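PDB 5OQR: condensin complex subunit 3 from Schizosaccharomyces pombe, which serves as a regulatory subunit of the condensin complex, which is required to convert interphase chromatin into condensed, mitotic-like chromosomes. Local coordinates for residues A[197-201]-A[202-206]; A[327-330]-A[331-334]; A[342-345]-A[346-349]; A[350-353]-A[354-357]. All coordinates share one frame; numbering follows the deposited sequence.

All four contacts are local, each lying in a loop or helix end of an all-helical chain. Contact 1 stands apart, with nearest atoms about 29 Å or more from the others; it lies closest to the centre of the chain and is the most polar, an arginine and two aspartates binding backbone groups at a helix start. Contacts 2 to 4 follow one another farther out. Contact 2 is a surface turn leading toward helix 336-348; contact 3, on that helix, is partly buried, with backbone bonds and an isoleucine-tyrosine contact; contact 4 is the exposed connection to helix 356-372. Contacts 2 and 3 meet through Pro334 and Tyr342, contacts 3 and 4 through Ser349 and Ser355.

Contact 1: A[197-201]-A[202-206]; sequences ARDVD and AANRK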
loop_
_atom_site.group_PDB
_atom_site.type_symbol
_atom_site.label_atom_id
_atom_site.label_comp_id
_atom_site.label_asym_id
_atom_site.label_seq_id
_atom_site.Cartn_x
_atom_site.Cartn_y
_atom_site.Cartn_z
ATOM N N ALA A 197 2.221 -5.070 -10.069
ATOM C CA ALA A 197 3.142 -4.403 -9.159
ATOM C C ALA A 197 2.534 -4.195 -7.780
ATOM O O ALA A 197 3.268 -3.865 -6.843
ATOM C CB ALA A 197 3.579 -3.062 -9.746
ATOM N N ARG A 198 1.219 -4.372 -7.635
ATOM C CA ARG A 198 0.562 -4.376 -6.334
ATOM C C ARG A 198 -0.056 -5.734 -6.019
ATOM O O ARG A 198 -0.980 -5.818 -5.204
ATOM C CB ARG A 198 -0.504 -3.280 -6.269
ATOM C CG ARG A 198 0.051 -1.866 -6.348
ATOM C CD ARG A 198 0.932 -1.534 -5.151
ATOM N NE ARG A 198 0.175 -1.483 -3.903
ATOM C CZ ARG A 198 0.727 -1.351 -2.700
ATOM N NH1 ARG A 198 -0.041 -1.308 -1.621
ATOM N NH2 ARG A 198 2.044 -1.266 -2.573
ATOM N N ASP A 199 0.436 -6.796 -6.650
ATOM C CA ASP A 199 -0.031 -8.137 -6.336
ATOM C C ASP A 199 0.178 -8.432 -4.856
ATOM O O ASP A 199 1.061 -7.867 -4.206
ATOM C CB ASP A 199 0.709 -9.168 -7.187
ATOM C CG ASP A 199 0.068 -10.539 -7.133
ATOM O OD1 ASP A 199 -0.706 -10.870 -8.056
ATOM O OD2 ASP A 199 0.338 -11.287 -6.170
ATOM N N VAL A 200 -0.650 -9.332 -4.319
ATOM C CA VAL A 200 -0.563 -9.644 -2.896
ATOM C C VAL A 200 0.716 -10.411 -2.602
ATOM O O VAL A 200 1.251 -10.340 -1.490
ATOM C CB VAL A 200 -1.792 -10.440 -2.417
ATOM C CG1 VAL A 200 -1.861 -10.436 -0.901
ATOM C CG2 VAL A 200 -3.068 -9.889 -3.006
ATOM N N ASP A 201 1.221 -11.157 -3.580
ATOM C CA ASP A 201 2.417 -11.966 -3.402
ATOM C C ASP A 201 3.649 -11.150 -3.772
ATOM O O ASP A 201 3.701 -10.543 -4.846
ATOM C CB ASP A 201 2.339 -13.231 -4.254
ATOM C CG ASP A 201 3.571 -14.100 -4.120
ATOM O OD1 ASP A 201 4.513 -13.910 -4.913
ATOM O OD2 ASP A 201 3.599 -14.968 -3.222
ATOM N N ALA A 202 4.638 -11.141 -2.876
ATOM C CA ALA A 202 5.840 -10.349 -3.109
ATOM C C ALA A 202 6.579 -10.813 -4.357
ATOM O O ALA A 202 7.077 -9.989 -5.132
ATOM C CB ALA A 202 6.757 -10.423 -1.889
ATOM N N ALA A 203 6.664 -12.128 -4.569
ATOM C CA ALA A 203 7.396 -12.638 -5.724
ATOM C C ALA A 203 6.776 -12.148 -7.025
ATOM O O ALA A 203 7.492 -11.829 -7.981
ATOM C CB ALA A 203 7.443 -14.165 -5.691
ATOM N N ASN A 204 5.445 -12.077 -7.084
ATOM C CA ASN A 204 4.792 -11.570 -8.285
ATOM C C ASN A 204 5.116 -10.099 -8.505
ATOM O O ASN A 204 5.388 -9.679 -9.635
ATOM C CB ASN A 204 3.282 -11.776 -8.193
ATOM C CG ASN A 204 2.903 -13.235 -8.073
ATOM O OD1 ASN A 204 3.568 -14.007 -7.382
ATOM N ND2 ASN A 204 1.835 -13.627 -8.755
ATOM N N ARG A 205 5.086 -9.300 -7.437
ATOM C CA ARG A 205 5.482 -7.900 -7.545
ATOM C C ARG A 205 6.913 -7.782 -8.048
ATOM O O ARG A 205 7.194 -7.038 -8.993
ATOM C CB ARG A 205 5.335 -7.211 -6.190
ATOM C CG ARG A 205 3.909 -6.864 -5.823
ATOM C CD ARG A 205 3.843 -6.105 -4.511
ATOM N NE ARG A 205 3.373 -6.954 -3.415
ATOM C CZ ARG A 205 4.003 -7.148 -2.259
ATOM N NH1 ARG A 205 3.462 -7.944 -1.345
ATOM N NH2 ARG A 205 5.152 -6.547 -1.992
ATOM N N LYS A 206 7.832 -8.518 -7.427
ATOM C CA LYS A 206 9.230 -8.461 -7.829
ATOM C C LYS A 206 9.418 -8.873 -9.282
ATOM O O LYS A 206 10.311 -8.356 -9.962
ATOM C CB LYS A 206 10.061 -9.354 -6.912
ATOM C CG LYS A 206 11.486 -9.542 -7.358
ATOM C CD LYS A 206 12.299 -10.163 -6.255
ATOM C CE LYS A 206 13.445 -10.971 -6.805
ATOM N NZ LYS A 206 14.406 -10.158 -7.595
#
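Arg205 reaches back from the first turn of helix 202-212 to grip the loop that precedes it, and this is the dense half of the contact. Its NE donates to Asp199 O over 2.6 Å, within the guanidinium plane and nearly along the C=O axis, while NH1 meets the next carbonyl, Val200 O, at 3.3 Å from above that carbonyl's plane. A bend at chi3 (-104°) turns the arginine toward these oxygens, and Ala202 CA covers one guanidinium face, 3.7 Å above its plane. Arginine suits the place because its N-H groups point several ways in one plane: NH2 is left to form a salt bridge with Asp237. Two aspartates shape the loop. Asp201 is the N-cap of the helix, its OD1 accepting from Asn204 N at 3.0 Å, and two residues earlier Asp199 OD2 closes an Asx turn by accepting from Asp201 N at 2.7 Å. Asn204 CB packs 3.6 Å from Asp199 CG. Asp199, through Arg176, and Asn204, through Ser173 and Arg177, tie the loop and the start of helix 202-212 to helix 173-182 of the HEAT-repeat solenoid; Asp199 OD1 also pairs with Arg196. The other side is looser: Val200 is exposed and points away from the helix. The chain of another protein borders this side through Arg198, Val200 and Arg205. Ala202 and Ala203, small and partly exposed, allow Val242 and Arg177 to come close.

Contact 2: A[327-330]-A[331-334]; sequences TDLL and DKMP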
loop_
_atom_site.group_PDB
_atom_site.type_symbol
_atom_site.label_atom_id
_atom_site.label_comp_id
_atom_site.label_asym_id
_atom_site.label_seq_id
_atom_site.Cartn_x
_atom_site.Cartn_y
_atom_site.Cartn_z
ATOM N N THR A 327 29.943 14.433 5.770
ATOM C CA THR A 327 30.318 15.819 6.027
ATOM C C THR A 327 31.175 16.380 4.899
ATOM O O THR A 327 30.909 17.473 4.387
ATOM C CB THR A 327 31.059 15.922 7.361
ATOM O OG1 THR A 327 32.312 15.233 7.268
ATOM C CG2 THR A 327 30.228 15.320 8.488
ATOM N N ASP A 328 32.219 15.649 4.503
ATOM C CA ASP A 328 33.083 16.127 3.430
ATOM C C ASP A 328 32.303 16.351 2.143
ATOM O O ASP A 328 32.642 17.245 1.359
ATOM C CB ASP A 328 34.223 15.138 3.195
ATOM C CG ASP A 328 35.206 15.101 4.347
ATOM O OD1 ASP A 328 35.414 16.154 4.984
ATOM O OD2 ASP A 328 35.769 14.019 4.615
ATOM N N LEU A 329 31.261 15.554 1.905
ATOM C CA LEU A 329 30.436 15.757 0.723
ATOM C C LEU A 329 29.610 17.031 0.831
ATOM O O LEU A 329 29.313 17.664 -0.187
ATOM C CB LEU A 329 29.521 14.550 0.505
ATOM C CG LEU A 329 30.139 13.290 -0.111
ATOM C CD1 LEU A 329 30.574 13.544 -1.548
ATOM C CD2 LEU A 329 31.306 12.772 0.716
ATOM N N LEU A 330 29.229 17.422 2.050
ATOM C CA LEU A 330 28.461 18.646 2.235
ATOM C C LEU A 330 29.271 19.895 1.922
ATOM O O LEU A 330 28.683 20.938 1.625
ATOM C CB LEU A 330 27.935 18.731 3.668
ATOM C CG LEU A 330 26.644 17.980 3.986
ATOM C CD1 LEU A 330 26.341 18.092 5.467
ATOM C CD2 LEU A 330 25.479 18.510 3.168
ATOM N N ASP A 331 30.602 19.818 1.990
ATOM C CA ASP A 331 31.426 20.973 1.659
ATOM C C ASP A 331 31.208 21.433 0.225
ATOM O O ASP A 331 31.604 22.550 -0.121
ATOM C CB ASP A 331 32.904 20.647 1.882
ATOM C CG ASP A 331 33.285 20.631 3.353
ATOM O OD1 ASP A 331 32.672 21.382 4.139
ATOM O OD2 ASP A 331 34.205 19.869 3.723
ATOM N N LYS A 332 30.588 20.603 -0.615
ATOM C CA LYS A 332 30.286 21.004 -1.981
ATOM C C LYS A 332 29.042 21.875 -2.069
ATOM O O LYS A 332 28.834 22.533 -3.092
ATOM C CB LYS A 332 30.113 19.766 -2.858
ATOM C CG LYS A 332 31.306 18.837 -2.826
ATOM C CD LYS A 332 31.127 17.663 -3.764
ATOM C CE LYS A 332 32.277 16.687 -3.633
ATOM N NZ LYS A 332 32.307 15.708 -4.750
ATOM N N MET A 333 28.217 21.892 -1.031
ATOM C CA MET A 333 27.063 22.770 -1.013
ATOM C C MET A 333 27.486 24.181 -0.609
ATOM O O MET A 333 28.426 24.355 0.169
ATOM C CB MET A 333 26.008 22.248 -0.045
ATOM C CG MET A 333 25.370 20.934 -0.466
ATOM S SD MET A 333 24.366 21.064 -1.956
ATOM C CE MET A 333 25.531 20.578 -3.223
ATOM N N PRO A 334 26.805 25.201 -1.120
ATOM C CA PRO A 334 27.287 26.572 -0.954
ATOM C C PRO A 334 26.996 27.122 0.431
ATOM O O PRO A 334 26.138 26.633 1.166
ATOM C CB PRO A 334 26.509 27.345 -2.021
ATOM C CG PRO A 334 25.235 26.604 -2.147
ATOM C CD PRO A 334 25.562 25.151 -1.907
#
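Leu329 and Lys332 run side by side and point the same way, the leucine CD1 lying 4.1 Å from the lysine CE. Lysine suits this spot because its extended chain passes the Leu329 carbonyl and brings CE beside CD1 before NZ reaches Glu297 in a salt bridge. Asp328 and Asp331 are also aligned in one direction, but these are two carboxylates, their planes 40° apart and OD1 of Asp328 4.1 Å from OD2 of Asp331. Leu330 and Met333 make the third pair, a loose apolar one, with CD2 of the leucine 4.4 Å from CG of the methionine. The methionine starts out toward the preceding turn, then folds at chi2 (-67°) so that its end leads off to Phe298, Trp303 and Phe317, a buried setting for which a flexible thioether is well fitted. A weakly bonded helical turn passes here into a type I beta turn from Leu330 to Met333, closed by Met333 N donating to Leu330 O at 2.9 Å. It links helix 327-330 to helix 336-348, and Leu329, Leu330 and Met333 pack on helix 308-324. Lys332 N bonds to Leu329 O at 3.2 Å, whereas Asp331 N shares itself weakly between Thr327 O and Asp328 O. Since both aspartates are exposed, solvent probably screens most of their mutual repulsion, though each may still make the other slightly harder to ionise.

Contact 3: A[342-345]-A[346-349]; sequences YIER and QYVS
Tyr347 keeps its ring carbon CG beside the backbone N (chi1 -70°), which lays the ring back along the helix toward Ile343, whose CG2 branch stands anti to its own backbone N, a position that places this methyl by the outer end of the ring. The two side chains lie alongside each other and point the same way, one helical turn apart. CG2 of Ile343 is 3.5 Å from CZ of Tyr347, while Ile343 O sits over one face of the ring, 3.7 Å above its plane and offset toward the rim. That carbonyl also accepts from Tyr347 N at 3.1 Å, in the carbonyl plane. A branched aliphatic residue fits well here, offering a methyl to the ring while also packing on Leu366 of helix 356-372. Glu344, three residues before Tyr347, runs obliquely to it: its apolar CG comes 4.1 Å from CE2, with the carboxylate plane turned 82° from the ring. Gln346 N divides itself between two weak bonds, to Tyr342 O and Ile343 O, and Val348 N is held only weakly by Arg345 O. Polar ends find partners in the surroundings: Tyr347 OH bonds to His405, Gln346 OE1 to Ser359 and Tyr342 OH to Glu300, while the Tyr342 ring stacks on Trp303. Helices stacked side by side on their sequence neighbours, here 356-372 and 378-394, are the pattern of an alpha-solenoid such as a HEAT-repeat protein.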
loop_
_atom_site.group_PDB
_atom_site.type_symbol
_atom_site.label_atom_id
_atom_site.label_comp_id
_atom_site.label_asym_id
_atom_site.label_seq_id
_atom_site.Cartn_x
_atom_site.Cartn_y
_atom_site.Cartn_z
ATOM N N TYR A 342 22.167 33.082 -4.966
ATOM C CA TYR A 342 21.545 32.209 -5.960
ATOM C C TYR A 342 20.030 32.356 -5.953
ATOM O O TYR A 342 19.391 32.339 -7.010
ATOM C CB TYR A 342 21.931 30.754 -5.702
ATOM C CG TYR A 342 23.414 30.477 -5.747
ATOM C CD1 TYR A 342 24.246 31.158 -6.625
ATOM C CD2 TYR A 342 23.984 29.530 -4.909
ATOM C CE1 TYR A 342 25.601 30.902 -6.666
ATOM C CE2 TYR A 342 25.333 29.269 -4.941
ATOM C CZ TYR A 342 26.138 29.956 -5.822
ATOM O OH TYR A 342 27.487 29.690 -5.850
ATOM N N ILE A 343 19.435 32.486 -4.767
ATOM C CA ILE A 343 17.993 32.690 -4.678
ATOM C C ILE A 343 17.602 34.007 -5.337
ATOM O O ILE A 343 16.597 34.086 -6.052
ATOM C CB ILE A 343 17.540 32.633 -3.206
ATOM C CG1 ILE A 343 17.707 31.215 -2.662
ATOM C CG2 ILE A 343 16.088 33.092 -3.058
ATOM C CD1 ILE A 343 17.478 31.082 -1.164
ATOM N N GLU A 344 18.391 35.060 -5.114
ATOM C CA GLU A 344 18.007 36.377 -5.611
ATOM C C GLU A 344 18.126 36.472 -7.127
ATOM O O GLU A 344 17.314 37.150 -7.764
ATOM C CB GLU A 344 18.838 37.458 -4.925
ATOM C CG GLU A 344 18.500 37.594 -3.448
ATOM C CD GLU A 344 18.541 39.019 -2.954
ATOM O OE1 GLU A 344 19.626 39.464 -2.526
ATOM O OE2 GLU A 344 17.488 39.695 -2.994
ATOM N N ARG A 345 19.111 35.801 -7.726
ATOM C CA ARG A 345 19.130 35.690 -9.181
ATOM C C ARG A 345 17.846 35.057 -9.691
ATOM O O ARG A 345 17.320 35.452 -10.737
ATOM C CB ARG A 345 20.330 34.862 -9.643
ATOM C CG ARG A 345 21.678 35.472 -9.355
ATOM C CD ARG A 345 22.790 34.655 -9.992
ATOM N NE ARG A 345 22.912 34.898 -11.429
ATOM C CZ ARG A 345 22.520 34.063 -12.388
ATOM N NH1 ARG A 345 21.972 32.891 -12.094
ATOM N NH2 ARG A 345 22.690 34.401 -13.659
ATOM N N GLN A 346 17.328 34.066 -8.963
ATOM C CA GLN A 346 16.156 33.338 -9.427
ATOM C C GLN A 346 14.893 34.181 -9.331
ATOM O O GLN A 346 13.969 34.000 -10.131
ATOM C CB GLN A 346 16.005 32.044 -8.624
ATOM C CG GLN A 346 15.359 30.904 -9.391
ATOM C CD GLN A 346 16.164 30.475 -10.602
ATOM O OE1 GLN A 346 15.616 30.276 -11.683
ATOM N NE2 GLN A 346 17.469 30.328 -10.427
ATOM N N TYR A 347 14.827 35.103 -8.367
ATOM C CA TYR A 347 13.705 36.037 -8.310
ATOM C C TYR A 347 13.525 36.764 -9.634
ATOM O O TYR A 347 12.394 37.007 -10.070
ATOM C CB TYR A 347 13.919 37.058 -7.194
ATOM C CG TYR A 347 13.824 36.522 -5.790
ATOM C CD1 TYR A 347 12.929 35.514 -5.460
ATOM C CD2 TYR A 347 14.626 37.037 -4.787
ATOM C CE1 TYR A 347 12.846 35.034 -4.172
ATOM C CE2 TYR A 347 14.554 36.567 -3.506
ATOM C CZ TYR A 347 13.662 35.567 -3.201
ATOM O OH TYR A 347 13.594 35.104 -1.915
ATOM N N VAL A 348 14.631 37.137 -10.279
ATOM C CA VAL A 348 14.549 37.849 -11.549
ATOM C C VAL A 348 13.743 37.043 -12.558
ATOM O O VAL A 348 12.922 37.592 -13.302
ATOM C CB VAL A 348 15.965 38.164 -12.071
ATOM C CG1 VAL A 348 15.906 38.841 -13.435
ATOM C CG2 VAL A 348 16.713 39.041 -11.080
ATOM N N SER A 349 13.961 35.728 -12.597
ATOM C CA SER A 349 13.258 34.867 -13.539
ATOM C C SER A 349 11.760 34.797 -13.276
ATOM O O SER A 349 11.024 34.304 -14.135
ATOM C CB SER A 349 13.854 33.459 -13.501
ATOM O OG SER A 349 15.149 33.434 -14.071
#

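Contact 4: A[350-353]-A[354-357]; sequences LRDK and SSYD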
loop_
_atom_site.group_PDB
_atom_site.type_symbol
_atom_site.label_atom_id
_atom_site.label_comp_id
_atom_site.label_asym_id
_atom_site.label_seq_id
_atom_site.Cartn_x
_atom_site.Cartn_y
_atom_site.Cartn_z
ATOM N N LEU A 350 11.291 35.264 -12.119
ATOM C CA LEU A 350 9.860 35.275 -11.853
ATOM C C LEU A 350 9.138 36.363 -12.632
ATOM O O LEU A 350 7.921 36.265 -12.822
ATOM C CB LEU A 350 9.604 35.457 -10.357
ATOM C CG LEU A 350 10.016 34.294 -9.450
ATOM C CD1 LEU A 350 9.794 34.667 -7.998
ATOM C CD2 LEU A 350 9.252 33.029 -9.796
ATOM N N ARG A 351 9.854 37.393 -13.085
ATOM C CA ARG A 351 9.211 38.458 -13.845
ATOM C C ARG A 351 8.789 37.967 -15.222
ATOM O O ARG A 351 7.743 38.373 -15.741
ATOM C CB ARG A 351 10.152 39.655 -13.967
ATOM C CG ARG A 351 10.663 40.183 -12.637
ATOM C CD ARG A 351 11.316 41.537 -12.814
ATOM N NE ARG A 351 11.976 42.006 -11.599
ATOM C CZ ARG A 351 11.363 42.636 -10.602
ATOM N NH1 ARG A 351 10.058 42.870 -10.653
ATOM N NH2 ARG A 351 12.056 43.030 -9.544
ATOM N N ASP A 352 9.584 37.089 -15.827
ATOM C CA ASP A 352 9.254 36.515 -17.125
ATOM C C ASP A 352 8.340 35.315 -16.913
ATOM O O ASP A 352 8.689 34.382 -16.181
ATOM C CB ASP A 352 10.518 36.107 -17.878
ATOM C CG ASP A 352 10.231 35.666 -19.299
ATOM O OD1 ASP A 352 10.966 36.087 -20.217
ATOM O OD2 ASP A 352 9.265 34.898 -19.501
ATOM N N LYS A 353 7.172 35.340 -17.553
ATOM C CA LYS A 353 6.183 34.294 -17.324
ATOM C C LYS A 353 6.617 32.957 -17.908
ATOM O O LYS A 353 6.288 31.905 -17.350
ATOM C CB LYS A 353 4.839 34.704 -17.916
ATOM C CG LYS A 353 3.775 33.651 -17.744
ATOM C CD LYS A 353 2.439 34.127 -18.244
ATOM C CE LYS A 353 1.340 33.298 -17.622
ATOM N NZ LYS A 353 0.012 33.798 -18.038
ATOM N N SER A 354 7.340 32.971 -19.028
ATOM C CA SER A 354 7.737 31.720 -19.667
ATOM C C SER A 354 8.588 30.857 -18.743
ATOM O O SER A 354 8.583 29.628 -18.868
ATOM C CB SER A 354 8.492 32.012 -20.964
ATOM O OG SER A 354 9.543 32.934 -20.743
ATOM N N SER A 355 9.322 31.475 -17.816
ATOM C CA SER A 355 10.151 30.753 -16.859
ATOM C C SER A 355 9.629 30.887 -15.432
ATOM O O SER A 355 10.394 30.733 -14.477
ATOM C CB SER A 355 11.597 31.244 -16.943
ATOM O OG SER A 355 11.666 32.652 -16.802
ATOM N N TYR A 356 8.334 31.160 -15.270
ATOM C CA TYR A 356 7.772 31.395 -13.946
ATOM C C TYR A 356 7.605 30.094 -13.168
ATOM O O TYR A 356 8.068 29.981 -12.028
ATOM C CB TYR A 356 6.432 32.119 -14.078
ATOM C CG TYR A 356 5.743 32.383 -12.763
ATOM C CD1 TYR A 356 6.085 33.482 -11.988
ATOM C CD2 TYR A 356 4.744 31.540 -12.299
ATOM C CE1 TYR A 356 5.456 33.730 -10.785
ATOM C CE2 TYR A 356 4.109 31.780 -11.098
ATOM C CZ TYR A 356 4.468 32.876 -10.344
ATOM O OH TYR A 356 3.837 33.118 -9.145
ATOM N N ASP A 357 6.947 29.100 -13.766
ATOM C CA ASP A 357 6.669 27.860 -13.048
ATOM C C ASP A 357 7.956 27.155 -12.640
ATOM O O ASP A 357 8.044 26.597 -11.541
ATOM C CB ASP A 357 5.806 26.938 -13.907
ATOM C CG ASP A 357 4.380 27.440 -14.053
ATOM O OD1 ASP A 357 3.925 28.208 -13.181
ATOM O OD2 ASP A 357 3.714 27.062 -15.039
#
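Ser354 opens the second segment against Asp352. Its backbone N donates to Asp352 OD2 at 2.8 Å, meeting that oxygen nearly head-on. The aspartate can offer it because its CG stands anti to the backbone N (chi1 -173°), directing the carboxylate forward along the chain. Ser354 OG is modelled toward the same oxygen, but the separation is implausibly short, so the exact geometry of that bond is doubtful. Ser355 comes next, in the N-cap position of helix 356-372. Its side chain makes no capping bond; the hydroxyl instead bonds to Ser349 O, near the end of helix 336-348, and its N gives a weak bond to Asp352 O at 3.4 Å. A small hydroxyl residue suits a bend where one side chain must reach a nearby carbonyl. Tyr356 then starts the helix, its N donating to Lys353 O at 3.0 Å from well above the carbonyl plane. The aromatic ring meets Leu350 twice: Leu350 O lies at the ring edge, in plane, 3.4 Å from CD1, and the leucine CD2 packs 3.9 Å from the same CD1. Leu350 also rests on Cys360 and Ile363, so it joins the loop to the body of the helix. The connection between helix 336-348 and helix 356-372 thus relies on a carboxylate and one serine hydroxyl that bind backbone groups at a solvent-facing bend, with one leucine-tyrosine contact providing its apolar side.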